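DNA ligase (Aquifex aeolicus, PDB 3QWU) probably joins nucleic acid ends in an ATP-dependent ligase reaction, binding adenosine in its nucleotidyltransferase domain and calcium at a nearby metal site. Local coordinates at residues F159-K162 against N163-G166; K206-N209 against E210-R213. All blocks are in the same frame, centred on the assembly; numbering follows the deposited sequence.

Contact 1: F159-K162 against N163-G166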
loop_
_atom_site.group_PDB
_atom_site.type_symbol
_atom_site.label_atom_id
_atom_site.label_comp_id
_atom_site.label_asym_id
_atom_site.label_seq_id
_atom_site.Cartn_x
_atom_site.Cartn_y
_atom_site.Cartn_z
ATOM N N PHE A 159 22.081 23.539 -13.380
ATOM C CA PHE A 159 22.029 23.900 -14.786
ATOM C C PHE A 159 22.369 22.675 -15.597
ATOM O O PHE A 159 23.241 21.889 -15.232
ATOM C CB PHE A 159 23.036 24.988 -15.161
ATOM C CG PHE A 159 22.785 26.320 -14.516
ATOM C CD1 PHE A 159 21.878 27.189 -15.046
ATOM C CD2 PHE A 159 23.506 26.714 -13.396
ATOM C CE1 PHE A 159 21.672 28.409 -14.455
ATOM C CE2 PHE A 159 23.294 27.969 -12.802
ATOM C CZ PHE A 159 22.362 28.784 -13.306
ATOM N N MET A 160 21.629 22.500 -16.672
ATOM C CA MET A 160 21.926 21.532 -17.664
ATOM C C MET A 160 22.222 22.340 -18.884
ATOM O O MET A 160 22.203 23.561 -18.813
ATOM C CB MET A 160 20.736 20.607 -17.840
ATOM C CG MET A 160 20.578 19.672 -16.644
ATOM S SD MET A 160 19.175 18.548 -16.722
ATOM C CE MET A 160 19.657 17.364 -18.006
ATOM N N LYS A 161 22.485 21.671 -19.997
ATOM C CA LYS A 161 22.762 22.306 -21.258
ATOM C C LYS A 161 21.929 21.655 -22.355
ATOM O O LYS A 161 21.768 20.465 -22.370
ATOM C CB LYS A 161 24.274 22.135 -21.596
ATOM C CG LYS A 161 25.182 23.295 -21.131
ATOM C CD LYS A 161 26.713 23.092 -21.387
ATOM C CE LYS A 161 27.420 24.456 -21.661
ATOM N NZ LYS A 161 28.871 24.544 -21.219
ATOM N N LYS A 162 21.455 22.428 -23.310
ATOM C CA LYS A 162 20.762 21.858 -24.458
ATOM C C LYS A 162 21.579 20.733 -25.114
ATOM O O LYS A 162 22.807 20.858 -25.303
ATOM C CB LYS A 162 20.490 22.939 -25.539
ATOM C CG LYS A 162 19.216 23.779 -25.302
ATOM C CD LYS A 162 19.236 25.065 -26.129
ATOM C CE LYS A 162 18.114 26.038 -25.723
ATOM N NZ LYS A 162 18.353 27.397 -26.276
ATOM N N ASN A 163 20.890 19.672 -25.498
ATOM C CA ASN A 163 21.525 18.558 -26.219
ATOM C C ASN A 163 22.513 17.726 -25.372
ATOM O O ASN A 163 23.325 17.013 -25.940
ATOM C CB ASN A 163 22.261 19.062 -27.477
ATOM C CG ASN A 163 21.372 19.855 -28.404
ATOM O OD1 ASN A 163 20.310 19.391 -28.768
ATOM N ND2 ASN A 163 21.817 21.044 -28.820
ATOM N N GLU A 164 22.466 17.832 -24.035
ATOM C CA GLU A 164 23.479 17.193 -23.158
ATOM C C GLU A 164 22.821 16.707 -21.919
ATOM O O GLU A 164 21.820 17.288 -21.489
ATOM C CB GLU A 164 24.587 18.149 -22.686
ATOM C CG GLU A 164 25.056 19.187 -23.661
ATOM C CD GLU A 164 26.437 18.959 -24.133
ATOM O OE1 GLU A 164 26.662 17.925 -24.816
ATOM O OE2 GLU A 164 27.283 19.851 -23.876
ATOM N N GLN A 165 23.436 15.714 -21.291
ATOM C CA GLN A 165 22.790 14.995 -20.204
ATOM C C GLN A 165 23.272 15.358 -18.822
ATOM O O GLN A 165 22.586 15.117 -17.860
ATOM C CB GLN A 165 22.984 13.493 -20.379
ATOM C CG GLN A 165 21.880 12.847 -21.150
ATOM C CD GLN A 165 21.890 11.388 -20.907
ATOM O OE1 GLN A 165 21.340 10.924 -19.906
ATOM N NE2 GLN A 165 22.556 10.641 -21.780
ATOM N N GLY A 166 24.461 15.909 -18.699
ATOM C CA GLY A 166 24.994 16.138 -17.372
ATOM C C GLY A 166 24.624 17.486 -16.815
ATOM O O GLY A 166 23.657 18.086 -17.213
#

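Contact 2: K206-N209 against E210-R213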
loop_
_atom_site.group_PDB
_atom_site.type_symbol
_atom_site.label_atom_id
_atom_site.label_comp_id
_atom_site.label_asym_id
_atom_site.label_seq_id
_atom_site.Cartn_x
_atom_site.Cartn_y
_atom_site.Cartn_z
ATOM N N LYS A 206 18.654 17.444 11.804
ATOM C CA LYS A 206 17.911 17.617 13.016
ATOM C C LYS A 206 17.263 18.999 13.015
ATOM O O LYS A 206 16.109 19.135 13.362
ATOM C CB LYS A 206 18.869 17.502 14.221
ATOM C CG LYS A 206 18.198 17.674 15.580
ATOM C CD LYS A 206 19.178 18.068 16.635
ATOM C CE LYS A 206 18.561 18.055 18.026
ATOM N NZ LYS A 206 18.533 19.415 18.661
ATOM N N ARG A 207 18.023 20.027 12.615
ATOM C CA ARG A 207 17.521 21.408 12.600
ATOM C C ARG A 207 16.403 21.593 11.525
ATOM O O ARG A 207 15.292 22.044 11.778
ATOM C CB ARG A 207 18.691 22.382 12.402
ATOM C CG ARG A 207 18.263 23.842 12.514
ATOM C CD ARG A 207 19.372 24.824 12.330
ATOM N NE ARG A 207 19.877 24.920 10.968
ATOM C CZ ARG A 207 20.993 24.373 10.513
ATOM N NH1 ARG A 207 21.788 23.654 11.287
ATOM N NH2 ARG A 207 21.335 24.584 9.262
ATOM N N PHE A 208 16.683 21.121 10.330
ATOM C CA PHE A 208 15.737 21.185 9.241
ATOM C C PHE A 208 14.432 20.522 9.631
ATOM O O PHE A 208 13.312 20.999 9.345
ATOM C CB PHE A 208 16.395 20.436 8.028
ATOM C CG PHE A 208 17.118 21.317 7.097
ATOM C CD1 PHE A 208 17.677 22.472 7.529
ATOM C CD2 PHE A 208 17.198 20.996 5.764
ATOM C CE1 PHE A 208 18.307 23.336 6.642
ATOM C CE2 PHE A 208 17.863 21.832 4.847
ATOM C CZ PHE A 208 18.429 22.996 5.289
ATOM N N ASN A 209 14.586 19.352 10.235
ATOM C CA ASN A 209 13.447 18.565 10.642
ATOM C C ASN A 209 12.653 19.380 11.638
ATOM O O ASN A 209 11.473 19.465 11.527
ATOM C CB ASN A 209 13.837 17.207 11.287
ATOM C CG ASN A 209 12.574 16.338 11.606
ATOM O OD1 ASN A 209 11.736 16.090 10.747
ATOM N ND2 ASN A 209 12.398 16.021 12.831
ATOM N N GLU A 210 13.320 19.968 12.622
ATOM C CA GLU A 210 12.621 20.825 13.554
ATOM C C GLU A 210 12.039 22.030 12.890
ATOM O O GLU A 210 11.028 22.516 13.348
ATOM C CB GLU A 210 13.544 21.261 14.696
ATOM C CG GLU A 210 13.956 20.119 15.642
ATOM C CD GLU A 210 15.192 20.432 16.491
ATOM O OE1 GLU A 210 15.795 21.501 16.325
ATOM O OE2 GLU A 210 15.605 19.609 17.333
ATOM N N GLU A 211 12.657 22.521 11.803
ATOM C CA GLU A 211 12.146 23.717 11.071
ATOM C C GLU A 211 11.112 23.337 10.006
ATOM O O GLU A 211 10.642 24.169 9.267
ATOM C CB GLU A 211 13.293 24.451 10.368
ATOM C CG GLU A 211 14.334 25.124 11.298
ATOM C CD GLU A 211 15.560 25.656 10.543
ATOM O OE1 GLU A 211 15.748 25.237 9.383
ATOM O OE2 GLU A 211 16.327 26.479 11.120
ATOM N N GLY A 212 10.805 22.073 9.866
ATOM C CA GLY A 212 9.840 21.652 8.831
ATOM C C GLY A 212 10.361 21.701 7.421
ATOM O O GLY A 212 9.609 21.910 6.498
ATOM N N ARG A 213 11.646 21.541 7.219
ATOM C CA ARG A 213 12.183 21.530 5.852
ATOM C C ARG A 213 12.161 20.124 5.296
ATOM O O ARG A 213 11.993 19.153 6.054
ATOM C CB ARG A 213 13.598 22.113 5.859
ATOM C CG ARG A 213 13.481 23.638 5.937
ATOM C CD ARG A 213 14.696 24.408 6.058
ATOM N NE ARG A 213 14.266 25.770 6.353
ATOM C CZ ARG A 213 14.455 26.832 5.581
ATOM N NH1 ARG A 213 15.165 26.766 4.425
ATOM N NH2 ARG A 213 13.968 27.989 6.005
#

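Contact 1: F159-K162 against N163-G166
Lys161 and Glu164 form the ends of a type II beta turn, with Lys162 and Asn163 at its corners. The backbone bond that closes it, from Glu164 N to Lys161 O, is weak: 3.2 Å long and bent to 131° at the hydrogen. Asn163, in the third position, has a positive phi of 69°; this suits glycine or asparagine, the residues that most readily take up such a backbone.

The remaining contacts are van der Waals. The Lys161 and Glu164 side chains run alongside each other in the same direction, CB of Lys161 lying 3.7 Å from CG of Glu164. Their opposite charges do not meet, NZ of Lys161 being 5.6 Å from OE2 of Glu164, and their attraction is probably slight. Met160 meets backbone carbonyls: its CG is 3.5 Å from Gly166 O, and a bend at chi3 (71°) turns the terminal CE to within 3.7 Å of Gln165 O. An unbranched apolar side chain suits this buried strand position.

The turn begins at the last residue of strand 153-161, an outer strand of a four-stranded antiparallel sheet, and leads toward helix 170-180. Lys162 NZ reaches back to the carbonyls of Pro125 and Lys90, and Asn163 OD1 accepts from Ile50 N. Met160 packs on strand 127-134, while Phe159 packs on both that strand and helix 170-180.

Contact 2: K206-N209 against E210-R213
Phe208 and Arg213 meet over a ring face: Arg213 CD sits above the centre of the phenyl ring, 3.8 Å from its centroid, in a CH-pi contact. Arg213 reaches across the ring in extended form, its guanidinium plane turned 43° from the ring, and any cation-pi attraction is weak at best. A long aliphatic stem with a charged end thus suits this place. Without the ring, as with an alanine here, Arg213 CD is likely to lose the face it rests on and the arginine side chain to be freer to turn.

Arg207 and Glu211 run alongside each other, with CG of Arg207 3.6 Å from OE2 of Glu211. That oxygen lies at the guanidinium edge, but the pairing is long, 3.9 Å from Arg207 NE. Glu211 OE1 stands 3.4 Å from Arg213 NE, well out of the guanidinium plane, so charge alone links them and the carboxylate bridges two arginines. Lys206 and Glu210, one helical turn apart, form a weakly hydrogen-bonded salt bridge: a bend at chi4 (-116°) brings Lys206 NZ within 3.2 Å of Glu210 OE2.

The helix closes in a Schellman motif. Arg213 N donates almost straight (172°) to Phe208 O at 2.8 Å, and Gly212 N donates to Asn209 O; glycine suits the positive phi.

This end of helix 195-210 precedes strand 215-220. Arg207 and Phe208 lean on Leu188 of strand 187-191, Arg213 NH1 pairs with Glu79 of strand 75-80, and Asn209 OD1 accepts from Tyr234 N of helix 233-242.

Contacts 1 and 2 are separate, their centres 32 Å apart and their nearest atoms about 19 Å, within the same RNA ligase family region; contact 1 is at the end of an outer strand, contact 2 at the end of a helix beside the mixed sheet. Contact 1 includes the end of strand 153-161, which also contributes Phe157 to the adenosine pocket; the Met160 side chain is about 10 Å from the bound nucleoside. In contact 2, the Phe208 side chain is about 9 Å from adenosine. Neither contact supplies a residue of the adenosine pocket. The salt bridge of Arg213 with Glu79, an adenosine-binding residue, is consistent with a second-shell role in positioning that residue.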